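Local atomic coordinates of 2,3-dihydroxybenzoate-AMP ligase (Mycobacterium smegmatis, PDB entry 5KEI), a protein that belongs to the ANL superfamily of AMP-binding enzymes, in which a large N-terminal domain is joined to a smaller, mobile C-terminal domain. Residues D81-G86 with E188-A193; L102-E107 with T276-D281; G214-A219 with A469-E474; Q228-N233 with F259-P264; L359-R364 with G448-T453. One frame throughout, in Å; residues are numbered along the deposited sequence.

Contact 1 of 5, residues D81-G86 with E188-A193; sequences DRAAAG and EVTRAA
A83 and G86 meet T190 and V189 at very short range, the CA atoms of A83 and T190 being 3.9 Å apart. Such closeness is possible because helix 73-88 presents small residues here. The methyl CB of A83 touches CB of T190 at 3.7 Å, while T190 CG2 lies against the same alanine. One turn further on, G86 offers bare backbone: its CA points a C-H at V189 O (3.3 Å, angle at H 145°), a CA-H...O contact, and CG1 of V189 covers G86 O at 3.6 Å. CB of A193 rests on G86 CA from the loop that follows.

R82 works at the margin. Its chain bends at chi3 (54°) and carries NH2 alongside the turn, 3.3 Å from R191 CB. The nearby A192 N is also a donor; the two lie close with no bond between them, and the exact placement of NH2 is doubtful.

Behind this first shell, OG1 of T190 is turned back (chi1 59°) to hydrogen-bond W186 O within its own helix, leaving the carbon side of the threonine to face A83. R191, where the chain leaves helical geometry, bends away to a salt bridge with E107, tying the helix end to helix 107-117. The contact illustrates close packing of a helix against a helix end through small residues, here on the periphery of the alpha/beta N-terminal domain of an AMP-binding enzyme.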
# COMPACT_ATOMS: atom_id res chain seq x y z
N ASP A 81 -21.88 10.79 -7.60
CA ASP A 81 -22.55 10.70 -8.90
C ASP A 81 -22.25 11.95 -9.71
O ASP A 81 -21.85 11.87 -10.87
CB ASP A 81 -24.08 10.54 -8.74
CG ASP A 81 -24.51 9.08 -8.52
OD1 ASP A 81 -23.72 8.16 -8.82
OD2 ASP A 81 -25.64 8.86 -8.05
N ARG A 82 -22.44 13.11 -9.08
CA ARG A 82 -22.21 14.38 -9.76
C ARG A 82 -20.75 14.57 -10.12
O ARG A 82 -20.42 15.10 -11.19
CB ARG A 82 -22.69 15.55 -8.90
CG ARG A 82 -24.18 15.83 -9.06
CD ARG A 82 -24.65 16.80 -8.00
NE ARG A 82 -23.84 18.02 -8.00
CZ ARG A 82 -23.83 18.90 -7.01
NH1 ARG A 82 -24.58 18.70 -5.93
NH2 ARG A 82 -23.07 19.98 -7.10
N ALA A 83 -19.87 14.12 -9.23
CA ALA A 83 -18.45 14.25 -9.47
C ALA A 83 -18.07 13.38 -10.65
O ALA A 83 -17.22 13.74 -11.45
CB ALA A 83 -17.65 13.88 -8.22
N ALA A 84 -18.74 12.23 -10.76
CA ALA A 84 -18.46 11.25 -11.81
C ALA A 84 -18.86 11.75 -13.21
O ALA A 84 -18.13 11.55 -14.19
CB ALA A 84 -19.16 9.93 -11.50
N ALA A 85 -20.03 12.37 -13.30
CA ALA A 85 -20.49 12.98 -14.54
C ALA A 85 -19.51 14.08 -14.97
O ALA A 85 -19.13 14.15 -16.13
CB ALA A 85 -21.89 13.54 -14.38
N GLY A 86 -19.11 14.92 -14.02
CA GLY A 86 -18.13 15.97 -14.29
C GLY A 86 -16.84 15.41 -14.86
O GLY A 86 -16.29 15.94 -15.85
N GLU A 188 -15.51 23.31 -9.53
CA GLU A 188 -16.23 23.59 -10.76
C GLU A 188 -16.61 22.29 -11.45
O GLU A 188 -17.77 22.08 -11.79
CB GLU A 188 -15.40 24.45 -11.72
CG GLU A 188 -15.45 25.95 -11.45
CD GLU A 188 -14.62 26.75 -12.46
OE1 GLU A 188 -14.32 26.21 -13.55
OE2 GLU A 188 -14.27 27.92 -12.15
N VAL A 189 -15.63 21.42 -11.65
CA VAL A 189 -15.84 20.23 -12.46
C VAL A 189 -16.81 19.23 -11.80
O VAL A 189 -17.64 18.63 -12.48
CB VAL A 189 -14.50 19.52 -12.76
CG1 VAL A 189 -14.73 18.30 -13.65
CG2 VAL A 189 -13.53 20.48 -13.43
N THR A 190 -16.72 19.07 -10.48
CA THR A 190 -17.51 18.04 -9.81
C THR A 190 -18.87 18.54 -9.31
O THR A 190 -19.86 17.81 -9.33
CB THR A 190 -16.73 17.43 -8.64
OG1 THR A 190 -16.40 18.46 -7.70
CG2 THR A 190 -15.45 16.81 -9.14
N ARG A 191 -18.92 19.79 -8.88
CA ARG A 191 -20.19 20.37 -8.45
C ARG A 191 -20.80 21.13 -9.60
O ARG A 191 -20.08 21.65 -10.46
CB ARG A 191 -20.00 21.31 -7.25
CG ARG A 191 -19.17 20.74 -6.10
CD ARG A 191 -19.82 19.52 -5.46
NE ARG A 191 -19.50 19.47 -4.04
CZ ARG A 191 -18.43 18.86 -3.52
NH1 ARG A 191 -17.57 18.24 -4.33
NH2 ARG A 191 -18.21 18.88 -2.20
N ALA A 192 -22.13 21.19 -9.64
CA ALA A 192 -22.84 22.00 -10.63
C ALA A 192 -22.38 21.72 -12.06
O ALA A 192 -22.48 22.57 -12.94
CB ALA A 192 -22.67 23.49 -10.30
N ALA A 193 -21.85 20.52 -12.28
CA ALA A 193 -21.55 20.09 -13.63
C ALA A 193 -22.52 18.97 -13.95
O ALA A 193 -22.33 17.84 -13.50
CB ALA A 193 -20.12 19.63 -13.78

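Contact 2 of 5, residues L102-E107 with T276-D281; sequences LPNTAE and TVFTTD
N104 and F278 meet where the loop that follows strand 97-101 of the seven-stranded sheet reaches the end of strand 275-278 in the nine-stranded one. The ring of F278 is roofed by a backbone carbonyl: T105 O stands 3.4 Å above the ring plane, over its centre. CA of A106 approaches CD1 obliquely at 4.0 Å, and N104 O rests on F278 CB at 3.5 Å.

The polar part belongs to N104, the centre of an inverse gamma turn. Its ND2 donates to T279 O over 3.3 Å with an N-H...O angle of 135°, a bent bond whose donor is tilted 22° from the carbonyl plane. The same nitrogen also hydrogen-bonds L253 O, its stronger partner, and OD1 accepts from A255 N, so the amide is gripped at both ends and its rotation is fixed.

Each segment is shaped by a threonine. OG1 of T105 accepts from E107 N (3.0 Å) and caps the start of helix 107-117; OG1 of T279 accepts from D281 N (3.0 Å), forming an ST turn. The contact is one link between the two sheets of this alpha/beta domain, with N104 bonded to backbone just past neighbouring strands 275-278 and 248-251.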
# COMPACT_ATOMS: atom_id res chain seq x y z
N LEU A 102 -4.65 13.92 -2.10
CA LEU A 102 -5.52 14.82 -1.36
C LEU A 102 -5.33 14.72 0.16
O LEU A 102 -5.08 13.63 0.70
CB LEU A 102 -6.98 14.53 -1.70
CG LEU A 102 -7.46 14.83 -3.12
CD1 LEU A 102 -8.91 14.41 -3.25
CD2 LEU A 102 -7.32 16.31 -3.40
N PRO A 103 -5.46 15.86 0.86
CA PRO A 103 -5.44 15.93 2.33
C PRO A 103 -6.61 15.18 2.95
O PRO A 103 -7.52 14.79 2.23
CB PRO A 103 -5.55 17.43 2.60
CG PRO A 103 -6.23 17.98 1.38
CD PRO A 103 -5.68 17.18 0.25
N ASN A 104 -6.59 14.98 4.27
CA ASN A 104 -7.70 14.33 4.99
C ASN A 104 -8.91 15.24 5.16
O ASN A 104 -9.05 15.94 6.16
CB ASN A 104 -7.24 13.84 6.36
CG ASN A 104 -6.44 12.57 6.27
OD1 ASN A 104 -6.01 12.16 5.17
ND2 ASN A 104 -6.25 11.92 7.41
N THR A 105 -9.79 15.17 4.17
CA THR A 105 -10.96 16.01 3.99
C THR A 105 -12.13 15.08 3.66
O THR A 105 -11.91 14.00 3.12
CB THR A 105 -10.73 17.07 2.84
OG1 THR A 105 -11.97 17.65 2.44
CG2 THR A 105 -10.08 16.42 1.57
N ALA A 106 -13.36 15.49 3.97
CA ALA A 106 -14.52 14.72 3.51
C ALA A 106 -14.45 14.59 1.99
O ALA A 106 -14.87 13.58 1.43
CB ALA A 106 -15.82 15.38 3.92
N GLU A 107 -13.89 15.60 1.34
CA GLU A 107 -13.78 15.63 -0.11
C GLU A 107 -12.97 14.45 -0.67
O GLU A 107 -13.08 14.11 -1.85
CB GLU A 107 -13.17 16.97 -0.55
CG GLU A 107 -13.44 17.34 -1.99
CD GLU A 107 -14.93 17.47 -2.31
OE1 GLU A 107 -15.73 17.77 -1.40
OE2 GLU A 107 -15.30 17.25 -3.49
N THR A 276 -17.37 8.17 9.51
CA THR A 276 -15.93 8.37 9.40
C THR A 276 -15.59 9.86 9.56
O THR A 276 -16.22 10.72 8.93
CB THR A 276 -15.39 7.85 8.05
OG1 THR A 276 -15.46 6.41 8.04
CG2 THR A 276 -13.96 8.29 7.83
N VAL A 277 -14.61 10.15 10.41
CA VAL A 277 -14.15 11.51 10.67
C VAL A 277 -12.72 11.74 10.19
O VAL A 277 -11.82 11.07 10.66
CB VAL A 277 -14.18 11.84 12.17
CG1 VAL A 277 -13.62 13.22 12.39
CG2 VAL A 277 -15.61 11.71 12.74
N PHE A 278 -12.52 12.68 9.27
CA PHE A 278 -11.19 13.03 8.78
C PHE A 278 -10.56 14.13 9.65
O PHE A 278 -11.25 15.04 10.11
CB PHE A 278 -11.24 13.52 7.32
CG PHE A 278 -11.68 12.47 6.34
CD1 PHE A 278 -13.01 12.15 6.19
CD2 PHE A 278 -10.75 11.79 5.57
CE1 PHE A 278 -13.41 11.18 5.31
CE2 PHE A 278 -11.15 10.82 4.67
CZ PHE A 278 -12.47 10.52 4.54
N THR A 279 -9.25 14.04 9.88
CA THR A 279 -8.54 15.11 10.58
C THR A 279 -7.19 15.39 9.95
O THR A 279 -6.52 14.50 9.44
CB THR A 279 -8.30 14.81 12.10
OG1 THR A 279 -7.54 15.88 12.68
CG2 THR A 279 -7.54 13.48 12.32
N THR A 280 -6.82 16.66 10.01
CA THR A 280 -5.60 17.18 9.43
C THR A 280 -4.49 17.13 10.47
O THR A 280 -3.29 17.13 10.16
CB THR A 280 -5.83 18.64 8.95
OG1 THR A 280 -6.78 18.63 7.87
CG2 THR A 280 -4.54 19.28 8.48
N ASP A 281 -4.92 17.06 11.72
CA ASP A 281 -4.00 17.14 12.83
C ASP A 281 -4.24 16.02 13.84
O ASP A 281 -5.11 16.13 14.71
CB ASP A 281 -4.12 18.51 13.50
CG ASP A 281 -2.96 18.82 14.43
OD1 ASP A 281 -2.02 17.99 14.53
OD2 ASP A 281 -2.98 19.91 15.03

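Contact 3 of 5, residues G214-A219 with A469-E474; sequences GGTTGA and ALDLEE
T216 to G218 run past the first turns of helix 469-477, closest at G218 and E474, whose CA atoms are 4.9 Å apart, with a cis peptide between T217 and G218. The loop is the glycine- and threonine-rich signature of the ANL family, known in relatives as the phosphate-binding loop, and the helix belongs to the C-terminal domain, so this is a domain-domain contact. G218 has a phi of 93°, a region open mainly to glycine.

Two acidic side chains carry the helix side. E474 lies with CB on the backbone of the loop, 3.5 Å from G218 N. Its CG, set opposite the carbonyl carbon (chi1 -73°), meets CG2 of T216 at 3.7 Å, a purely carbon contact, and the bend at chi2 then turns the carboxylate. Its OE2 makes a long, weak ion pair with R424. The neighbouring E473 makes salt bridges to R424 and K549.

These two segments bury only about 202 Å², and every touching residue is at least partly exposed, consistent with a family whose C-terminal domain is known to change its orientation. D471 places CG anti to its own N (chi1 -178°), and OD2 makes a weak hydrogen bond to H475. OD1 receives another weak one from T216 OG1 at 3.5 Å, which does little to offset its doubtful closeness to a second acceptor, T217 O, 2.8 Å from D471 OD1 as modelled.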
# COMPACT_ATOMS: atom_id res chain seq x y z
N GLY A 214 5.02 0.92 0.08
CA GLY A 214 5.92 1.61 0.99
C GLY A 214 7.31 1.01 1.02
O GLY A 214 7.76 0.54 2.07
N GLY A 215 8.01 1.04 -0.11
CA GLY A 215 9.28 0.34 -0.24
C GLY A 215 10.55 1.12 0.05
O GLY A 215 10.66 1.83 1.06
N THR A 216 11.53 0.97 -0.84
CA THR A 216 12.86 1.54 -0.66
C THR A 216 13.32 2.41 -1.83
O THR A 216 12.51 2.83 -2.66
CB THR A 216 13.91 0.44 -0.42
OG1 THR A 216 15.17 1.04 -0.09
CG2 THR A 216 14.07 -0.43 -1.66
N THR A 217 14.63 2.66 -1.89
CA THR A 217 15.23 3.62 -2.82
C THR A 217 16.20 3.01 -3.85
O THR A 217 17.41 3.16 -3.71
CB THR A 217 16.03 4.73 -2.04
OG1 THR A 217 15.36 5.05 -0.81
CG2 THR A 217 16.19 6.01 -2.89
N GLY A 218 15.69 2.33 -4.88
CA GLY A 218 14.29 1.98 -5.02
C GLY A 218 13.41 2.94 -5.79
O GLY A 218 13.37 4.14 -5.52
N ALA A 219 12.69 2.39 -6.77
CA ALA A 219 11.53 3.07 -7.33
C ALA A 219 10.28 2.53 -6.64
O ALA A 219 10.13 1.31 -6.51
CB ALA A 219 11.45 2.86 -8.85
N ALA A 469 23.44 -5.04 -0.04
CA ALA A 469 23.30 -5.54 -1.41
C ALA A 469 21.91 -5.21 -1.97
O ALA A 469 21.77 -4.81 -3.12
CB ALA A 469 23.53 -7.05 -1.44
N LEU A 470 20.90 -5.38 -1.12
CA LEU A 470 19.51 -5.10 -1.48
C LEU A 470 19.29 -3.68 -1.98
O LEU A 470 18.67 -3.49 -3.01
CB LEU A 470 18.60 -5.36 -0.27
CG LEU A 470 18.65 -6.81 0.22
CD1 LEU A 470 17.67 -6.98 1.35
CD2 LEU A 470 18.38 -7.79 -0.94
N ASP A 471 19.77 -2.67 -1.26
CA ASP A 471 19.53 -1.33 -1.75
C ASP A 471 20.49 -0.96 -2.90
O ASP A 471 20.13 -0.20 -3.79
CB ASP A 471 19.60 -0.29 -0.63
CG ASP A 471 19.30 1.13 -1.12
OD1 ASP A 471 18.21 1.37 -1.72
OD2 ASP A 471 20.16 2.02 -0.91
N LEU A 472 21.70 -1.53 -2.90
CA LEU A 472 22.57 -1.35 -4.05
C LEU A 472 21.89 -1.89 -5.32
O LEU A 472 21.93 -1.25 -6.37
CB LEU A 472 23.92 -2.04 -3.84
CG LEU A 472 24.85 -1.99 -5.06
CD1 LEU A 472 24.99 -0.57 -5.60
CD2 LEU A 472 26.21 -2.56 -4.73
N GLU A 473 21.26 -3.06 -5.19
CA GLU A 473 20.55 -3.71 -6.29
C GLU A 473 19.36 -2.89 -6.75
O GLU A 473 19.08 -2.81 -7.93
CB GLU A 473 20.08 -5.10 -5.88
CG GLU A 473 21.14 -6.16 -5.96
CD GLU A 473 20.82 -7.38 -5.11
OE1 GLU A 473 19.63 -7.60 -4.76
OE2 GLU A 473 21.78 -8.13 -4.80
N GLU A 474 18.64 -2.29 -5.81
CA GLU A 474 17.50 -1.48 -6.19
C GLU A 474 17.94 -0.26 -7.01
O GLU A 474 17.26 0.13 -7.96
CB GLU A 474 16.70 -1.05 -4.95
CG GLU A 474 15.89 -2.18 -4.30
CD GLU A 474 14.82 -2.76 -5.23
OE1 GLU A 474 14.31 -2.01 -6.09
OE2 GLU A 474 14.48 -3.96 -5.08

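Contact 4 of 5, residues Q228-N233 with F259-P264; sequences QDYVYN and FPLACP
Y230 packs on L261 and A262 in a buried, largely apolar contact between helix 227-240 and the end of the short helix 258-262, about 11 Å from the centre of the chain to the centre of the contact. All five touching residues are buried. The tyrosine does most of the reaching, because its CB points past the other segment and only the far end of the ring arrives there.

CD2 of L261 comes in at the edge of the ring, near its plane, 3.5 Å from Y230 OH and 4.1 Å from CE2; the two side chains cross at about a right angle. In the leucine, chi1 (-176°, CG anti to the backbone N) brings CG near the hydroxyl, and chi2 (56°) turns CD2 to the ring edge. A262 approaches obliquely, its CB 3.6 Å from Y230 CZ and 3.9 Å from CE2. The same methyl also touches the end of N233, one turn further along the helix, and C263 SG lies near that asparagine too.

Further out, L209 and L211 of strand 207-212 touch Y230, and L211 also touches L261, so both helices meet strand 207-212. C263 O accepts from Q327, and the peptide linking C263 to P264 is cis.

The buried hydroxyl of Y230 is hydrogen-bonded to N258 OD1, which would help fix the ring against L261 and A262, so apolar packing and a buried polar link act together.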
# COMPACT_ATOMS: atom_id res chain seq x y z
N GLN A 228 -12.98 -7.11 -6.48
CA GLN A 228 -13.28 -8.30 -5.69
C GLN A 228 -12.53 -8.28 -4.36
O GLN A 228 -13.12 -8.50 -3.29
CB GLN A 228 -12.94 -9.57 -6.47
CG GLN A 228 -13.81 -9.88 -7.72
CD GLN A 228 -15.18 -10.50 -7.37
OE1 GLN A 228 -15.73 -10.25 -6.30
NE2 GLN A 228 -15.72 -11.33 -8.28
N ASP A 229 -11.22 -8.01 -4.41
CA ASP A 229 -10.42 -8.29 -3.23
C ASP A 229 -10.43 -7.09 -2.30
O ASP A 229 -10.29 -7.26 -1.09
CB ASP A 229 -8.98 -8.70 -3.55
CG ASP A 229 -8.12 -7.58 -4.10
OD1 ASP A 229 -8.09 -7.36 -5.31
OD2 ASP A 229 -7.53 -6.85 -3.27
N TYR A 230 -10.67 -5.90 -2.84
CA TYR A 230 -10.63 -4.69 -2.01
C TYR A 230 -11.95 -4.54 -1.23
O TYR A 230 -11.94 -4.13 -0.07
CB TYR A 230 -10.30 -3.45 -2.87
CG TYR A 230 -9.52 -2.44 -2.04
CD1 TYR A 230 -8.32 -2.86 -1.47
CD2 TYR A 230 -9.87 -1.10 -1.91
CE1 TYR A 230 -7.53 -2.04 -0.72
CE2 TYR A 230 -9.04 -0.23 -1.14
CZ TYR A 230 -7.87 -0.73 -0.56
OH TYR A 230 -6.99 0.02 0.20
N VAL A 231 -13.06 -4.92 -1.85
CA VAL A 231 -14.33 -4.93 -1.13
C VAL A 231 -14.27 -6.00 -0.04
O VAL A 231 -14.63 -5.75 1.12
CB VAL A 231 -15.51 -5.19 -2.06
CG1 VAL A 231 -16.83 -5.38 -1.26
CG2 VAL A 231 -15.63 -4.04 -3.06
N TYR A 232 -13.77 -7.18 -0.39
CA TYR A 232 -13.53 -8.19 0.63
C TYR A 232 -12.58 -7.73 1.76
O TYR A 232 -12.84 -8.01 2.93
CB TYR A 232 -12.98 -9.49 0.01
CG TYR A 232 -12.59 -10.56 1.02
CD1 TYR A 232 -13.50 -11.01 1.99
CD2 TYR A 232 -11.30 -11.08 1.05
CE1 TYR A 232 -13.13 -11.99 2.94
CE2 TYR A 232 -10.93 -12.04 1.99
CZ TYR A 232 -11.85 -12.49 2.93
OH TYR A 232 -11.47 -13.45 3.86
N ASN A 233 -11.54 -6.97 1.43
CA ASN A 233 -10.48 -6.60 2.37
C ASN A 233 -11.16 -5.70 3.47
O ASN A 233 -11.01 -5.86 4.69
CB ASN A 233 -9.37 -5.80 1.66
CG ASN A 233 -8.29 -5.39 2.61
OD1 ASN A 233 -8.35 -4.34 3.16
ND2 ASN A 233 -7.22 -6.16 2.68
N PHE A 259 -3.97 1.33 5.08
CA PHE A 259 -4.34 1.06 6.46
C PHE A 259 -5.60 1.84 6.88
O PHE A 259 -6.57 1.22 7.29
CB PHE A 259 -3.13 1.34 7.38
CG PHE A 259 -3.31 0.89 8.81
CD1 PHE A 259 -4.30 -0.02 9.16
CD2 PHE A 259 -2.48 1.40 9.80
CE1 PHE A 259 -4.47 -0.42 10.47
CE2 PHE A 259 -2.65 1.00 11.14
CZ PHE A 259 -3.64 0.07 11.47
N PRO A 260 -5.62 3.20 6.76
CA PRO A 260 -6.91 3.86 7.09
C PRO A 260 -7.91 3.88 5.93
O PRO A 260 -9.01 4.42 6.09
CB PRO A 260 -6.50 5.29 7.43
CG PRO A 260 -5.27 5.53 6.57
CD PRO A 260 -4.55 4.19 6.50
N LEU A 261 -7.54 3.34 4.78
CA LEU A 261 -8.47 3.30 3.66
C LEU A 261 -9.39 2.06 3.73
O LEU A 261 -10.58 2.15 3.45
CB LEU A 261 -7.70 3.34 2.34
CG LEU A 261 -8.54 3.41 1.08
CD1 LEU A 261 -9.47 4.62 1.13
CD2 LEU A 261 -7.60 3.47 -0.14
N ALA A 262 -8.85 0.91 4.10
CA ALA A 262 -9.64 -0.32 4.04
C ALA A 262 -9.33 -1.38 5.09
O ALA A 262 -9.77 -2.50 4.96
CB ALA A 262 -9.47 -0.94 2.66
N CYS A 263 -8.60 -1.03 6.15
CA CYS A 263 -8.19 -2.05 7.11
C CYS A 263 -8.59 -1.84 8.57
O CYS A 263 -7.73 -1.89 9.44
CB CYS A 263 -6.66 -2.19 7.04
SG CYS A 263 -6.05 -2.60 5.37
N PRO A 264 -9.90 -1.63 8.87
CA PRO A 264 -11.07 -1.51 7.99
C PRO A 264 -11.22 -0.12 7.39
O PRO A 264 -11.79 -0.01 6.31
CB PRO A 264 -12.25 -1.82 8.93
CG PRO A 264 -11.80 -1.31 10.26
CD PRO A 264 -10.29 -1.60 10.30

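Contact 5 of 5, residues L359-R364 with G448-T453; sequences LLNYTR and GYLEVT
N361 and L450 make the closest van der Waals contact between strand 360-362 and strand 450-455. CD1 of L450 is nearly equidistant from the three atoms of the amide group, 3.4 Å from N361 OD1, 3.6 Å from CG and 3.7 Å from ND2, and the two side chains cross at about a right angle. A looser van der Waals contact forms around the Y449 ring. CA of T363 lies at the ring edge, 4.4 Å from CE1, and CG of R364 is 4.2 Å from Y449 OH; the guanidinium and ring planes are 84° apart.

Hydrogen bonds within or beyond the segments position these groups. NH1 of R364 donates to Y362 O over 2.9 Å at 135°, with the oxygen in the guanidinium plane, after the chain folds back at chi2 (-40°). R378 O and P379 O are further acceptors of that guanidinium. N361 ND2 is held by F353 O, and Y449 OH makes a weak hydrogen bond with D367.

The backbones stay apart, with N361 CA and L450 CA 8.0 Å from each other. This is side-chain packing between two sheets of the AMP-binding enzyme fold: a strand of the large mixed sheet meets an outer strand of the four-stranded antiparallel sheet.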
# COMPACT_ATOMS: atom_id res chain seq x y z
N LEU A 359 -1.64 -9.26 2.37
CA LEU A 359 -1.78 -9.92 3.68
C LEU A 359 -1.97 -9.00 4.88
O LEU A 359 -1.17 -8.09 5.12
CB LEU A 359 -0.57 -10.81 3.98
CG LEU A 359 -0.75 -11.67 5.25
CD1 LEU A 359 -1.77 -12.77 5.05
CD2 LEU A 359 0.56 -12.25 5.76
N LEU A 360 -3.05 -9.23 5.62
CA LEU A 360 -3.30 -8.51 6.85
C LEU A 360 -3.30 -9.47 8.04
O LEU A 360 -3.95 -10.52 8.02
CB LEU A 360 -4.63 -7.75 6.77
CG LEU A 360 -4.74 -6.63 5.73
CD1 LEU A 360 -6.19 -6.18 5.56
CD2 LEU A 360 -3.89 -5.48 6.14
N ASN A 361 -2.54 -9.10 9.08
CA ASN A 361 -2.53 -9.83 10.35
C ASN A 361 -3.09 -8.93 11.43
O ASN A 361 -2.59 -7.81 11.63
CB ASN A 361 -1.13 -10.31 10.72
CG ASN A 361 -0.54 -11.22 9.69
OD1 ASN A 361 -0.87 -12.40 9.65
ND2 ASN A 361 0.33 -10.68 8.84
N TYR A 362 -4.13 -9.40 12.10
CA TYR A 362 -4.78 -8.67 13.19
C TYR A 362 -4.79 -9.51 14.45
O TYR A 362 -4.92 -10.74 14.37
CB TYR A 362 -6.24 -8.34 12.90
CG TYR A 362 -6.56 -7.46 11.73
CD1 TYR A 362 -6.69 -6.09 11.88
CD2 TYR A 362 -6.83 -8.01 10.49
CE1 TYR A 362 -7.03 -5.29 10.81
CE2 TYR A 362 -7.15 -7.22 9.43
CZ TYR A 362 -7.26 -5.87 9.59
OH TYR A 362 -7.61 -5.09 8.52
N THR A 363 -4.72 -8.86 15.59
CA THR A 363 -5.19 -9.48 16.82
C THR A 363 -6.71 -9.40 16.79
O THR A 363 -7.29 -8.48 16.19
CB THR A 363 -4.60 -8.80 18.07
OG1 THR A 363 -4.69 -7.37 17.95
CG2 THR A 363 -3.16 -9.20 18.25
N ARG A 364 -7.38 -10.37 17.39
CA ARG A 364 -8.84 -10.36 17.39
C ARG A 364 -9.37 -9.56 18.60
O ARG A 364 -8.64 -9.29 19.56
CB ARG A 364 -9.39 -11.79 17.38
CG ARG A 364 -8.85 -12.69 16.24
CD ARG A 364 -8.74 -11.94 14.90
NE ARG A 364 -8.92 -12.78 13.71
CZ ARG A 364 -7.95 -13.09 12.85
NH1 ARG A 364 -6.72 -12.65 13.04
NH2 ARG A 364 -8.23 -13.85 11.79
N GLY A 448 -0.06 -19.68 17.40
CA GLY A 448 -0.88 -19.30 16.26
C GLY A 448 -0.60 -17.89 15.78
O GLY A 448 -0.96 -17.52 14.65
N TYR A 449 0.05 -17.10 16.62
CA TYR A 449 0.26 -15.70 16.32
C TYR A 449 1.67 -15.43 15.77
O TYR A 449 2.60 -16.21 15.98
CB TYR A 449 -0.04 -14.84 17.55
CG TYR A 449 -1.53 -14.74 17.79
CD1 TYR A 449 -2.26 -13.66 17.30
CD2 TYR A 449 -2.23 -15.75 18.46
CE1 TYR A 449 -3.64 -13.57 17.48
CE2 TYR A 449 -3.61 -15.69 18.65
CZ TYR A 449 -4.32 -14.59 18.15
OH TYR A 449 -5.69 -14.50 18.32
N LEU A 450 1.77 -14.33 15.04
CA LEU A 450 3.01 -13.89 14.43
C LEU A 450 3.79 -12.92 15.32
O LEU A 450 3.20 -12.14 16.06
CB LEU A 450 2.73 -13.21 13.10
CG LEU A 450 2.37 -14.12 11.94
CD1 LEU A 450 2.22 -13.30 10.66
CD2 LEU A 450 3.43 -15.19 11.79
N GLU A 451 5.12 -12.96 15.23
CA GLU A 451 5.94 -11.86 15.72
C GLU A 451 6.93 -11.38 14.65
O GLU A 451 7.65 -12.19 14.07
CB GLU A 451 6.72 -12.24 16.97
CG GLU A 451 7.64 -11.11 17.41
CD GLU A 451 8.45 -11.45 18.64
OE1 GLU A 451 8.79 -12.64 18.83
OE2 GLU A 451 8.72 -10.52 19.43
N VAL A 452 6.94 -10.07 14.40
CA VAL A 452 7.84 -9.47 13.42
C VAL A 452 9.16 -9.12 14.10
O VAL A 452 9.17 -8.39 15.10
CB VAL A 452 7.25 -8.19 12.78
CG1 VAL A 452 8.26 -7.54 11.88
CG2 VAL A 452 5.96 -8.49 12.00
N THR A 453 10.26 -9.65 13.58
CA THR A 453 11.54 -9.53 14.26
C THR A 453 12.47 -8.61 13.49
O THR A 453 13.49 -8.16 14.01
CB THR A 453 12.20 -10.90 14.45
OG1 THR A 453 12.47 -11.48 13.17
CG2 THR A 453 11.27 -11.84 15.23

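Contacts 1, 2, 4 and 5 lie largely in the N-terminal part of the chain, while contact 3 brings the C-terminal domain to it. Contacts 1 and 2 have centres 20 Å apart and meet through the salt bridge of R191 with E107. Contacts 4 and 5, with centres about 17 Å apart, touch directly, N233 and C263 packing on L360. Contacts 2 and 5 share the nine-stranded sheet, through strands 275-278 and 360-362. Along the chain, contacts 1 and 2 interleave, and contacts 4 and 5 both fall within the span between 214-219 and 469-474. Contact 3, centre to centre about 40 Å from contact 1, is a surface contact and the one of the five that joins the two domains.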